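Local coordinates for carbohydrate binding module family 33 and 10 domain protein (Teredinibacter turnerae, PDB 6RW7), which is an AA10 lytic polysaccharide monooxygenase, a copper-dependent enzyme that probably binds cellulose and cleaves its glycosidic bonds oxidatively, at residues T119-S124 / P173-R178; T89-G94 / V199-G204; S50-H55 / E193-C198; E65-F70 / V180-W185; T97-I102 / H165-C170. All coordinates share one frame; numbering follows the deposited sequence. Where two conformers were deposited one is given.

In the fold
The five contacts lie within the catalytic AA10 domain, a beta-sandwich. Their first segments follow the order contact 3, 4, 2, 5, 1 along the chain, and their second segments 5, 1, 4, 3, 2. Contacts 2 and 3 use opposite ends of strand 193-202, centres 23 Å apart; contact 4 covers its neighbour, strand 178-187, and the C68-C198 disulfide ties it to contact 3, 9 Å away. Contact 5 belongs to the other, four-stranded sheet, from which W100 and F98 reach across to the mixed sheet. Contact 1 joins loops beside contact 2. Contact 5 holds two copper(II) ligands and contact 3 lies beside the copper(I) site, with contacts 1 and 2 across the chain's centre from contact 3.

Contact 1. Residues T119-S124 / P173-R178; sequences TKPGFS and PSRSGR
R175 reaches across to the backbone of T119 and grips a single oxygen with two nitrogens. From CB, CG lies anti to the carbonyl carbon (chi1 -73°) and the chain bends once, at its second torsion; the approach to the other loop begins at CD, 3.9 Å from P121 CA. R175 NE then donates to T119 O over 2.9 Å, and R175 NH2 donates to the same T119 O, also over 2.9 Å, a side-on grip with the oxygen in the guanidinium plane. R175 NH1 turns back to its own loop and bonds S174 O at 2.8 Å, while P121 covers one face, its CD 3.5 Å from R175 NH2. NH2 also forms a salt bridge with E137. With an alanine here, T119 O would probably lose both its donors and E137 its cationic mate. Elsewhere two waters bridge the loops, one from P121 O to S176 N and the other from F123 O to R178 O. The segment 119-124 leaves strand 111-118 through a type I turn, K120 to F123, and 173-178 links strands 165-172 and 178-187; R175 packs on I118, the last residue of strand 111-118.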
# COMPACT_ATOMS: atom_id res chain seq x y z
N THR A 119 -7.36 6.34 6.35
CA THR A 119 -7.89 6.30 7.72
C THR A 119 -8.93 7.41 7.90
O THR A 119 -8.88 8.46 7.24
CB THR A 119 -6.75 6.32 8.74
OG1 THR A 119 -5.77 7.29 8.33
CG2 THR A 119 -6.10 4.95 8.88
N LYS A 120 -9.88 7.16 8.78
CA LYS A 120 -10.93 8.13 9.15
C LYS A 120 -10.29 9.39 9.71
O LYS A 120 -9.18 9.36 10.23
CB LYS A 120 -11.86 7.51 10.18
CG LYS A 120 -12.68 6.34 9.69
CD LYS A 120 -13.74 5.95 10.70
CE LYS A 120 -14.84 5.12 10.08
NZ LYS A 120 -14.44 3.71 10.05
N PRO A 121 -10.97 10.54 9.61
CA PRO A 121 -10.35 11.79 10.03
C PRO A 121 -9.94 11.82 11.51
O PRO A 121 -8.96 12.46 11.82
CB PRO A 121 -11.38 12.87 9.69
CG PRO A 121 -12.65 12.13 9.46
CD PRO A 121 -12.30 10.73 9.00
N GLY A 122 -10.68 11.13 12.37
CA GLY A 122 -10.43 11.07 13.82
C GLY A 122 -9.50 9.95 14.23
O GLY A 122 -9.30 9.73 15.42
N PHE A 123 -8.88 9.26 13.27
CA PHE A 123 -7.95 8.14 13.57
C PHE A 123 -6.78 8.59 14.46
O PHE A 123 -6.20 9.64 14.19
CB PHE A 123 -7.37 7.61 12.24
CG PHE A 123 -6.25 6.61 12.34
CD1 PHE A 123 -6.47 5.32 12.81
CD2 PHE A 123 -4.96 6.94 11.96
CE1 PHE A 123 -5.44 4.39 12.86
CE2 PHE A 123 -3.93 6.01 12.01
CZ PHE A 123 -4.18 4.73 12.44
N SER A 124 -6.43 7.75 15.43
CA SER A 124 -5.31 7.96 16.38
C SER A 124 -4.34 6.80 16.22
O SER A 124 -4.66 5.69 16.71
CB SER A 124 -5.85 8.07 17.80
OG SER A 124 -4.80 8.42 18.68
N PRO A 173 -8.07 13.33 0.56
CA PRO A 173 -8.88 14.08 1.52
C PRO A 173 -8.04 14.89 2.50
O PRO A 173 -6.91 14.52 2.81
CB PRO A 173 -9.65 12.99 2.27
CG PRO A 173 -9.69 11.81 1.33
CD PRO A 173 -8.37 11.89 0.60
N SER A 174 -8.63 15.97 2.99
CA SER A 174 -8.00 16.82 4.02
C SER A 174 -7.82 15.96 5.26
O SER A 174 -8.78 15.29 5.70
CB SER A 174 -8.81 18.03 4.38
OG SER A 174 -8.99 18.88 3.26
N ARG A 175 -6.61 15.98 5.80
CA ARG A 175 -6.26 15.22 7.02
C ARG A 175 -5.25 16.05 7.79
O ARG A 175 -4.58 16.94 7.18
CB ARG A 175 -5.66 13.85 6.69
CG ARG A 175 -6.66 12.82 6.18
CD ARG A 175 -7.65 12.41 7.25
NE ARG A 175 -8.61 11.37 6.84
CZ ARG A 175 -9.74 11.57 6.20
NH1 ARG A 175 -10.11 12.79 5.82
NH2 ARG A 175 -10.52 10.53 5.96
N SER A 176 -5.16 15.77 9.08
CA SER A 176 -4.14 16.32 9.99
C SER A 176 -3.44 15.20 10.75
O SER A 176 -4.09 14.23 11.13
CB SER A 176 -4.78 17.31 10.93
OG SER A 176 -5.40 18.34 10.17
N GLY A 177 -2.14 15.35 11.01
CA GLY A 177 -1.39 14.35 11.78
C GLY A 177 -1.21 13.05 11.02
O GLY A 177 -1.20 13.04 9.77
N ARG A 178 -1.10 11.96 11.78
CA ARG A 178 -0.60 10.68 11.25
C ARG A 178 -1.76 9.82 10.78
O ARG A 178 -2.67 9.51 11.54
CB ARG A 178 0.23 9.92 12.27
CG ARG A 178 0.98 8.79 11.59
CD ARG A 178 2.19 8.29 12.29
NE ARG A 178 2.58 7.02 11.73
CZ ARG A 178 3.69 6.37 12.03
NH1 ARG A 178 3.95 5.21 11.45
NH2 ARG A 178 4.55 6.87 12.91
O HOH W 1 -7.31 14.26 10.49
O HOH W 2 -3.41 9.57 14.09

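Contact 2. Residues T89-G94 / V199-G204; sequences TSFNSG and VDVDFG
T89 and S90 run parallel to V201 and D202, the one parallel pairing in a sheet whose other neighbours are all antiparallel. T89 N donates to D200 O at 3.3 Å, D202 N to T89 O at 2.9 Å, and F91 N to D202 O at 3.0 Å. Past this short pairing the side chains take over. F91, with CG anti to the backbone N (chi1 -157°), lays CB against V201 CG1 at 3.8 Å and brings its ring alongside that of F203. The two rings form an offset edge-to-face pair: the edge of F91 is turned toward the face of F203, centroids 5.9 Å apart and planes at 71°. F203 CE2 continues to the backbone of the 89-94 segment, 3.8 Å from S93 N, which lies at the ring edge. A water extends the pairing, accepting a hydrogen bond from T89 OG1 and donating one to D200 O. As strand 193-202 ends, D202 OD1 accepts from G204 N at 2.9 Å, approached from above the carboxylate plane. This closes an Asx turn, at the edge of the beta-sandwich characteristic of AA10 enzymes.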
# COMPACT_ATOMS: atom_id res chain seq x y z
N THR A 89 6.29 9.62 6.13
CA THR A 89 6.72 10.74 5.29
C THR A 89 5.64 11.81 5.29
O THR A 89 4.42 11.55 5.39
CB THR A 89 7.27 10.29 3.94
OG1 THR A 89 6.23 9.57 3.31
CG2 THR A 89 8.52 9.43 4.05
N SER A 90 6.13 13.03 5.24
CA SER A 90 5.28 14.24 5.18
C SER A 90 4.45 14.20 3.90
O SER A 90 4.98 13.78 2.86
CB SER A 90 6.12 15.48 5.26
OG SER A 90 5.29 16.60 5.50
N PHE A 91 3.19 14.61 3.99
CA PHE A 91 2.29 14.50 2.84
C PHE A 91 1.26 15.61 2.91
O PHE A 91 0.95 16.08 4.01
CB PHE A 91 1.64 13.13 2.84
CG PHE A 91 1.14 12.64 1.52
CD1 PHE A 91 1.98 12.55 0.43
CD2 PHE A 91 -0.16 12.20 1.37
CE1 PHE A 91 1.52 12.07 -0.79
CE2 PHE A 91 -0.62 11.72 0.15
CZ PHE A 91 0.23 11.64 -0.92
N ASN A 92 0.71 15.94 1.75
CA ASN A 92 -0.30 17.02 1.61
C ASN A 92 -1.59 16.43 1.03
O ASN A 92 -1.56 15.42 0.32
CB ASN A 92 0.22 18.18 0.76
CG ASN A 92 1.37 18.98 1.37
OD1 ASN A 92 1.37 19.30 2.55
ND2 ASN A 92 2.34 19.35 0.56
N SER A 93 -2.70 17.04 1.37
CA SER A 93 -4.01 16.70 0.78
C SER A 93 -4.14 17.32 -0.62
O SER A 93 -3.18 17.98 -1.14
CB SER A 93 -5.12 17.12 1.70
OG SER A 93 -5.18 18.53 1.75
N GLY A 94 -5.25 17.04 -1.28
CA GLY A 94 -5.53 17.54 -2.63
C GLY A 94 -4.94 16.65 -3.69
O GLY A 94 -4.65 15.47 -3.41
N VAL A 199 0.71 2.98 3.02
CA VAL A 199 1.61 4.15 3.11
C VAL A 199 1.33 4.86 4.43
O VAL A 199 0.18 5.28 4.67
CB VAL A 199 1.40 5.11 1.93
CG1 VAL A 199 2.49 6.17 1.94
CG2 VAL A 199 1.38 4.37 0.59
N ASP A 200 2.38 5.06 5.22
CA ASP A 200 2.34 5.82 6.49
C ASP A 200 2.66 7.28 6.16
O ASP A 200 3.79 7.55 5.69
CB ASP A 200 3.31 5.22 7.50
CG ASP A 200 2.89 3.84 7.95
OD1 ASP A 200 1.96 3.73 8.75
OD2 ASP A 200 3.47 2.87 7.45
N VAL A 201 1.71 8.18 6.38
CA VAL A 201 1.84 9.61 6.03
C VAL A 201 1.54 10.50 7.23
O VAL A 201 0.74 10.13 8.08
CB VAL A 201 0.95 9.96 4.83
CG1 VAL A 201 1.55 9.39 3.55
CG2 VAL A 201 -0.48 9.50 5.06
N ASP A 202 2.23 11.63 7.29
CA ASP A 202 2.03 12.66 8.33
C ASP A 202 1.62 13.94 7.61
O ASP A 202 2.41 14.52 6.85
CB ASP A 202 3.28 12.83 9.19
CG ASP A 202 3.19 13.94 10.21
OD1 ASP A 202 2.07 14.41 10.50
OD2 ASP A 202 4.27 14.39 10.68
N PHE A 203 0.38 14.37 7.82
CA PHE A 203 -0.18 15.58 7.21
C PHE A 203 0.18 16.83 8.02
O PHE A 203 -0.16 17.92 7.58
CB PHE A 203 -1.69 15.44 7.09
CG PHE A 203 -2.13 14.49 6.01
CD1 PHE A 203 -2.27 13.14 6.26
CD2 PHE A 203 -2.39 14.95 4.73
CE1 PHE A 203 -2.72 12.27 5.27
CE2 PHE A 203 -2.85 14.09 3.75
CZ PHE A 203 -2.98 12.74 4.00
N GLY A 204 0.77 16.65 9.19
CA GLY A 204 1.08 17.79 10.07
C GLY A 204 -0.18 18.52 10.52
O GLY A 204 -1.31 17.98 10.39
O HOH W 3 5.97 6.91 4.04
O HOH W 4 4.28 15.94 7.80
O HOH W 5 -0.53 18.37 4.95

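Contact 3. Residues S50-H55 / E193-C198; sequences SVVAHH and ERFFSC
V52, A53 and H54 pair antiparallel with F195, R194 and E193, strand axes 4.6 Å apart, with A53 and R194 exchanging both backbone hydrogen bonds as the hydrogen-bonded pair. On the face carrying V52 and H54, V52 CG2 lies 3.5 Å from F195 CE2, the two side chains alongside each other. H54 and E193 also point the same way. H54 NE2 donates to E193 OE2 at 2.9 Å, using the anti lone pair of that oxygen, with ring and carboxylate planes 63° apart. On the other face A53 CB meets the edge of the F196 ring, 3.8 Å from CE1, and also lies over one face of the H55 imidazole. R194, bent at its third torsion (chi3 -66°), brings NE to H55 O at 3.0 Å, while NH1 and NH2 form salt bridges with E184 and E113; a water joins NH2 to H55 O as well. E193 is a copper(I) ligand in a structure of this protein, although no copper is bound to it here. H54 holds one oxygen and R187 the other, and H54 ND1 is itself bonded to E73, so this second shell probably limits the carboxylate's rotation beside H107, while F195 lies against the copper(I) ion.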
# COMPACT_ATOMS: atom_id res chain seq x y z
N SER A 50 5.12 -8.89 -3.07
CA SER A 50 4.23 -10.07 -3.18
C SER A 50 3.14 -10.05 -2.13
O SER A 50 2.81 -11.13 -1.63
CB SER A 50 5.05 -11.32 -3.09
OG SER A 50 6.13 -11.27 -4.02
N VAL A 51 2.58 -8.88 -1.80
CA VAL A 51 1.38 -8.86 -0.92
C VAL A 51 0.19 -9.02 -1.87
O VAL A 51 -0.15 -8.05 -2.57
CB VAL A 51 1.28 -7.59 -0.06
CG1 VAL A 51 0.13 -7.77 0.91
CG2 VAL A 51 2.56 -7.29 0.70
N VAL A 52 -0.36 -10.23 -1.95
CA VAL A 52 -1.16 -10.66 -3.13
C VAL A 52 -2.36 -11.51 -2.75
O VAL A 52 -2.29 -12.29 -1.77
CB VAL A 52 -0.27 -11.39 -4.17
CG1 VAL A 52 0.28 -12.70 -3.64
CG2 VAL A 52 -0.97 -11.59 -5.50
N ALA A 53 -3.41 -11.35 -3.54
CA ALA A 53 -4.61 -12.20 -3.49
C ALA A 53 -5.16 -12.35 -4.90
O ALA A 53 -4.66 -11.69 -5.83
CB ALA A 53 -5.63 -11.60 -2.55
N HIS A 54 -6.21 -13.15 -5.06
CA HIS A 54 -6.90 -13.32 -6.35
C HIS A 54 -8.39 -13.13 -6.11
O HIS A 54 -9.11 -14.11 -6.04
CB HIS A 54 -6.58 -14.69 -6.95
CG HIS A 54 -5.15 -14.81 -7.32
ND1 HIS A 54 -4.20 -15.24 -6.41
CD2 HIS A 54 -4.50 -14.54 -8.47
CE1 HIS A 54 -3.01 -15.19 -6.99
NE2 HIS A 54 -3.18 -14.80 -8.26
N HIS A 55 -8.79 -11.87 -6.00
CA HIS A 55 -10.20 -11.49 -5.77
C HIS A 55 -10.33 -9.99 -5.98
O HIS A 55 -9.35 -9.36 -6.43
CB HIS A 55 -10.67 -11.95 -4.39
CG HIS A 55 -9.89 -11.42 -3.25
ND1 HIS A 55 -9.57 -10.06 -3.09
CD2 HIS A 55 -9.36 -12.06 -2.18
CE1 HIS A 55 -8.91 -9.92 -1.97
NE2 HIS A 55 -8.75 -11.12 -1.40
N GLU A 193 -5.83 -11.18 -10.02
CA GLU A 193 -4.65 -11.00 -9.13
C GLU A 193 -4.58 -9.53 -8.71
O GLU A 193 -4.79 -8.65 -9.55
CB GLU A 193 -3.39 -11.44 -9.85
CG GLU A 193 -2.17 -11.48 -8.97
CD GLU A 193 -1.03 -12.20 -9.64
OE1 GLU A 193 -0.29 -11.55 -10.40
OE2 GLU A 193 -0.98 -13.44 -9.49
N ARG A 194 -4.34 -9.32 -7.43
CA ARG A 194 -4.44 -7.98 -6.80
C ARG A 194 -3.29 -7.84 -5.81
O ARG A 194 -3.02 -8.80 -5.07
CB ARG A 194 -5.79 -7.86 -6.10
CG ARG A 194 -6.09 -6.49 -5.49
CD ARG A 194 -7.53 -6.45 -4.98
NE ARG A 194 -8.42 -6.54 -6.14
CZ ARG A 194 -8.94 -5.52 -6.81
NH1 ARG A 194 -8.84 -4.26 -6.38
NH2 ARG A 194 -9.59 -5.75 -7.93
N PHE A 195 -2.65 -6.68 -5.80
CA PHE A 195 -1.52 -6.38 -4.90
C PHE A 195 -1.91 -5.25 -3.96
O PHE A 195 -2.75 -4.40 -4.33
CB PHE A 195 -0.27 -6.05 -5.71
CG PHE A 195 0.17 -7.24 -6.52
CD1 PHE A 195 -0.32 -7.42 -7.80
CD2 PHE A 195 1.04 -8.18 -5.99
CE1 PHE A 195 0.04 -8.54 -8.52
CE2 PHE A 195 1.37 -9.32 -6.70
CZ PHE A 195 0.87 -9.49 -7.96
N PHE A 196 -1.38 -5.31 -2.75
CA PHE A 196 -1.77 -4.42 -1.64
C PHE A 196 -0.56 -3.65 -1.14
O PHE A 196 0.51 -4.20 -1.03
CB PHE A 196 -2.41 -5.23 -0.51
CG PHE A 196 -3.57 -6.05 -0.97
CD1 PHE A 196 -3.39 -7.33 -1.47
CD2 PHE A 196 -4.85 -5.51 -0.96
CE1 PHE A 196 -4.47 -8.06 -1.92
CE2 PHE A 196 -5.93 -6.25 -1.42
CZ PHE A 196 -5.73 -7.52 -1.90
N SER A 197 -0.76 -2.40 -0.76
CA SER A 197 0.35 -1.54 -0.30
C SER A 197 -0.19 -0.49 0.67
O SER A 197 -1.18 0.19 0.33
CB SER A 197 1.06 -0.96 -1.48
OG SER A 197 2.30 -0.36 -1.13
N CYS A 198 0.40 -0.39 1.85
CA CYS A 198 0.08 0.64 2.86
C CYS A 198 1.14 1.74 2.87
O CYS A 198 2.33 1.42 2.79
CB CYS A 198 -0.01 0.04 4.25
SG CYS A 198 -1.61 -0.77 4.51
O HOH W 6 -8.34 -8.11 -9.13

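Contact 4. Residues E65-F70 / V180-W185; sequences EHVCGF and VIFAEW
The rings of F70 and F182 lie nearly parallel, planes 19° apart, but are displaced so strongly that little of one lies over the other, with centroids 5.8 Å from each other. F70 CD1 meets F182 CZ at 3.6 Å, the closest touch of the two side chains. In the plane of the F70 ring, at its edge, sits V67 O, and the same oxygen reaches F182 obliquely, 3.4 Å from CE1. V67 CG1 presses on the other end of this flank, 3.8 Å from F182 CD1. F182 holds its CG anti to the backbone N (chi1 161°), which carries the ring off the strand and into the bend of the loop. That bend is a type I turn from V67 to F70, closed by F70 N to V67 O at 3.0 Å, and the F182 ring packs against its first residue and its last. Trimming this phenylalanine to an alanine would probably open a gap between turn and strand and take from the F70 ring and V67 CG1 their contact with the strand. E184 OE2 comes to 4.3 Å of F70 CE1, though its carboxylate is engaged elsewhere, by R194 and the backbone of R58. The loop 65-70 thus lies over strand 178-187, whose neighbours are strands 111-118 and 193-202: F70 stacks on F196 of the latter, and C68 is joined to its C198 by a disulfide.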
# COMPACT_ATOMS: atom_id res chain seq x y z
N GLU A 65 -9.10 -10.34 8.48
CA GLU A 65 -8.58 -10.06 9.84
C GLU A 65 -7.62 -8.88 9.75
O GLU A 65 -7.60 -8.02 10.67
CB GLU A 65 -7.80 -11.25 10.41
N HIS A 66 -6.83 -8.83 8.68
CA HIS A 66 -5.72 -7.86 8.54
C HIS A 66 -6.00 -6.87 7.41
O HIS A 66 -6.70 -7.19 6.43
CB HIS A 66 -4.39 -8.58 8.31
CG HIS A 66 -4.09 -9.65 9.31
ND1 HIS A 66 -3.53 -9.36 10.55
CD2 HIS A 66 -4.27 -10.99 9.26
CE1 HIS A 66 -3.37 -10.51 11.21
NE2 HIS A 66 -3.81 -11.52 10.43
N VAL A 67 -5.44 -5.67 7.56
CA VAL A 67 -5.55 -4.60 6.55
C VAL A 67 -4.42 -4.73 5.52
O VAL A 67 -4.67 -5.18 4.40
CB VAL A 67 -5.57 -3.24 7.25
CG1 VAL A 67 -5.51 -2.13 6.22
CG2 VAL A 67 -6.80 -3.12 8.17
N CYS A 68 -3.20 -4.35 5.88
CA CYS A 68 -2.12 -4.15 4.88
C CYS A 68 -1.79 -5.47 4.17
O CYS A 68 -1.52 -5.42 2.97
CB CYS A 68 -0.89 -3.54 5.52
SG CYS A 68 -1.27 -1.90 6.20
N GLY A 69 -1.81 -6.60 4.89
CA GLY A 69 -1.50 -7.92 4.31
C GLY A 69 -2.70 -8.51 3.60
O GLY A 69 -2.54 -9.49 2.86
N PHE A 70 -3.90 -8.00 3.91
CA PHE A 70 -5.22 -8.43 3.38
C PHE A 70 -5.39 -9.96 3.45
O PHE A 70 -6.04 -10.53 2.55
CB PHE A 70 -5.43 -7.88 1.97
CG PHE A 70 -6.87 -7.56 1.72
CD1 PHE A 70 -7.45 -6.42 2.27
CD2 PHE A 70 -7.68 -8.43 1.02
CE1 PHE A 70 -8.79 -6.14 2.09
CE2 PHE A 70 -9.02 -8.15 0.84
CZ PHE A 70 -9.57 -7.00 1.36
N VAL A 180 -2.89 6.56 7.56
CA VAL A 180 -2.44 5.44 6.70
C VAL A 180 -3.31 5.42 5.46
O VAL A 180 -4.54 5.58 5.57
CB VAL A 180 -2.54 4.09 7.43
CG1 VAL A 180 -2.04 3.00 6.51
CG2 VAL A 180 -1.76 4.08 8.73
N ILE A 181 -2.66 5.23 4.32
CA ILE A 181 -3.36 4.96 3.04
C ILE A 181 -3.20 3.47 2.73
O ILE A 181 -2.08 2.96 2.78
CB ILE A 181 -2.82 5.89 1.94
CG1 ILE A 181 -3.20 7.33 2.28
CG2 ILE A 181 -3.31 5.46 0.56
CD1 ILE A 181 -2.53 8.39 1.44
N PHE A 182 -4.32 2.81 2.47
CA PHE A 182 -4.37 1.38 2.08
C PHE A 182 -4.76 1.35 0.60
O PHE A 182 -5.80 1.91 0.22
CB PHE A 182 -5.34 0.62 3.00
CG PHE A 182 -5.79 -0.69 2.40
CD1 PHE A 182 -4.96 -1.79 2.48
CD2 PHE A 182 -6.98 -0.80 1.72
CE1 PHE A 182 -5.32 -2.99 1.90
CE2 PHE A 182 -7.34 -2.00 1.14
CZ PHE A 182 -6.50 -3.08 1.22
N ALA A 183 -3.94 0.73 -0.24
CA ALA A 183 -4.11 0.79 -1.70
C ALA A 183 -4.04 -0.60 -2.32
O ALA A 183 -3.32 -1.48 -1.85
CB ALA A 183 -3.04 1.67 -2.30
N GLU A 184 -4.75 -0.72 -3.44
CA GLU A 184 -4.82 -1.96 -4.21
C GLU A 184 -4.52 -1.69 -5.68
O GLU A 184 -4.96 -0.66 -6.22
CB GLU A 184 -6.22 -2.57 -4.13
CG GLU A 184 -6.72 -2.81 -2.73
CD GLU A 184 -8.12 -3.39 -2.66
OE1 GLU A 184 -8.83 -3.39 -3.71
OE2 GLU A 184 -8.49 -3.84 -1.56
N TRP A 185 -3.84 -2.66 -6.29
CA TRP A 185 -3.64 -2.69 -7.76
C TRP A 185 -4.27 -3.99 -8.24
O TRP A 185 -3.76 -5.05 -7.88
CB TRP A 185 -2.16 -2.54 -8.11
CG TRP A 185 -1.82 -2.96 -9.50
CD1 TRP A 185 -2.52 -2.71 -10.65
CD2 TRP A 185 -0.65 -3.71 -9.88
NE1 TRP A 185 -1.88 -3.29 -11.71
CE2 TRP A 185 -0.75 -3.91 -11.27
CE3 TRP A 185 0.44 -4.24 -9.18
CZ2 TRP A 185 0.21 -4.64 -11.97
CZ3 TRP A 185 1.39 -4.95 -9.88
CH2 TRP A 185 1.26 -5.16 -11.25

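Contact 5. Residues T97-I102 / H165-C170; sequences TFVWDI and HINVTC. With CU (copper (II) ion), chain C.
I102 and I166 meet through their CD1 atoms at 3.9 Å, at one end of the apolar face that W100 continues between the sheets. Further along, the F98 ring takes C170 against it, CE1 to CB 3.9 Å, and the C170 sulfur lies obliquely off the ring. The strands that carry them, 97-101 and 165-170, run antiparallel, with F98 paired to V168 and W100 to I166, each pair sharing two backbone hydrogen bonds. On the opposite face V99 CG1, anti to the backbone N (chi1 180°), presses tightly against the H165 ring, 3.2 Å from ND1, and both V99 methyls reach N167 OD1. N167 has its amide nitrogen bonded to E158. T97 OG1 and T169 OG1 share a weak hydrogen bond at the outer end. At the other end this face becomes a metal site, with copper(II) bound by H165 NE2 at 2.0 Å, by D101 OD2 at a longer 2.5 Å and by a water at 2.2 Å, while E5 of strand 3-6 also binds it. The carboxylate and imidazole planes stand 74° apart, and D101 OD2 lies at the edge of the imidazole, where both bind the copper. S103 holds the other oxygen of D101, a second-shell bond that helps set the carboxylate's rotation. Strands 96-101 and 165-172 are the central pair of the four-stranded sheet, between 3-6 and 157-160. Their buried face packs on strands 111-118 and 178-187 of the mixed sheet, W100 on A183 and L114, I166 on W185, and C170 is linked to C142 by a disulfide.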
# COMPACT_ATOMS: atom_id res chain seq x y z
N THR A 97 -0.02 12.44 -6.99
CA THR A 97 0.28 11.28 -7.85
C THR A 97 0.85 10.15 -6.98
O THR A 97 1.84 10.38 -6.26
CB THR A 97 1.19 11.64 -9.02
OG1 THR A 97 0.51 12.66 -9.74
CG2 THR A 97 1.43 10.46 -9.95
N PHE A 98 0.25 8.97 -7.08
CA PHE A 98 0.76 7.74 -6.43
C PHE A 98 1.46 6.91 -7.49
O PHE A 98 0.91 6.73 -8.57
CB PHE A 98 -0.37 6.94 -5.79
CG PHE A 98 -0.98 7.62 -4.59
CD1 PHE A 98 -1.96 8.58 -4.74
CD2 PHE A 98 -0.53 7.31 -3.32
CE1 PHE A 98 -2.47 9.24 -3.63
CE2 PHE A 98 -1.08 7.94 -2.21
CZ PHE A 98 -2.02 8.93 -2.37
N VAL A 99 2.65 6.42 -7.19
CA VAL A 99 3.48 5.66 -8.16
C VAL A 99 3.55 4.22 -7.67
O VAL A 99 4.18 3.96 -6.60
CB VAL A 99 4.87 6.28 -8.30
CG1 VAL A 99 5.69 5.49 -9.30
CG2 VAL A 99 4.81 7.76 -8.69
N TRP A 100 2.93 3.32 -8.41
CA TRP A 100 3.13 1.87 -8.20
C TRP A 100 4.36 1.46 -8.98
O TRP A 100 4.39 1.67 -10.21
CB TRP A 100 1.92 1.06 -8.65
CG TRP A 100 0.78 1.07 -7.69
CD1 TRP A 100 -0.18 2.02 -7.49
CD2 TRP A 100 0.50 0.03 -6.75
NE1 TRP A 100 -1.05 1.63 -6.51
CE2 TRP A 100 -0.67 0.40 -6.06
CE3 TRP A 100 1.10 -1.19 -6.45
CZ2 TRP A 100 -1.24 -0.41 -5.08
CZ3 TRP A 100 0.55 -1.99 -5.48
CH2 TRP A 100 -0.60 -1.59 -4.79
N ASP A 101 5.32 0.81 -8.33
CA ASP A 101 6.40 0.11 -9.03
C ASP A 101 5.92 -1.30 -9.34
O ASP A 101 5.58 -2.03 -8.39
CB ASP A 101 7.70 0.01 -8.23
CG ASP A 101 8.74 -0.74 -9.05
OD1 ASP A 101 8.71 -1.96 -9.05
OD2 ASP A 101 9.49 -0.10 -9.76
N ILE A 102 5.88 -1.67 -10.61
CA ILE A 102 5.45 -3.03 -11.02
C ILE A 102 6.61 -3.71 -11.78
O ILE A 102 6.37 -4.71 -12.45
CB ILE A 102 4.11 -2.99 -11.80
CG1 ILE A 102 4.22 -2.37 -13.20
CG2 ILE A 102 3.04 -2.27 -10.98
CD1 ILE A 102 2.97 -2.61 -14.03
N HIS A 165 6.34 1.56 -14.10
CA HIS A 165 5.51 2.22 -13.08
C HIS A 165 4.09 2.42 -13.61
O HIS A 165 3.90 2.62 -14.83
CB HIS A 165 6.07 3.57 -12.66
CG HIS A 165 7.33 3.53 -11.86
ND1 HIS A 165 7.96 4.69 -11.46
CD2 HIS A 165 8.06 2.49 -11.39
CE1 HIS A 165 9.03 4.37 -10.77
NE2 HIS A 165 9.10 3.03 -10.70
N ILE A 166 3.12 2.41 -12.70
CA ILE A 166 1.77 2.96 -12.97
C ILE A 166 1.64 4.22 -12.12
O ILE A 166 1.85 4.14 -10.90
CB ILE A 166 0.65 1.96 -12.68
CG1 ILE A 166 0.74 0.71 -13.55
CG2 ILE A 166 -0.70 2.64 -12.79
CD1 ILE A 166 -0.17 -0.43 -13.11
N ASN A 167 1.31 5.36 -12.74
CA ASN A 167 1.10 6.64 -12.04
C ASN A 167 -0.40 6.91 -11.99
O ASN A 167 -1.05 6.89 -13.05
CB ASN A 167 1.84 7.79 -12.72
CG ASN A 167 3.32 7.55 -12.91
OD1 ASN A 167 3.99 7.00 -12.02
ND2 ASN A 167 3.86 7.96 -14.05
N VAL A 168 -0.96 7.08 -10.80
CA VAL A 168 -2.40 7.38 -10.63
C VAL A 168 -2.50 8.73 -9.94
O VAL A 168 -1.90 8.88 -8.87
CB VAL A 168 -3.15 6.37 -9.74
CG1 VAL A 168 -4.65 6.53 -9.89
CG2 VAL A 168 -2.72 4.95 -9.91
N THR A 169 -3.35 9.62 -10.45
CA THR A 169 -3.60 10.93 -9.81
C THR A 169 -4.90 10.84 -9.01
O THR A 169 -5.91 10.38 -9.56
CB THR A 169 -3.57 12.03 -10.87
OG1 THR A 169 -2.29 11.94 -11.48
CG2 THR A 169 -3.77 13.40 -10.27
N CYS A 170 -4.86 11.27 -7.75
CA CYS A 170 -5.98 11.13 -6.80
C CYS A 170 -6.19 12.46 -6.10
O CYS A 170 -5.21 13.19 -5.90
CB CYS A 170 -5.69 10.06 -5.75
SG CYS A 170 -5.55 8.35 -6.35
CU CU C . 10.55 2.16 -9.66
O HOH W 7 11.47 1.59 -11.56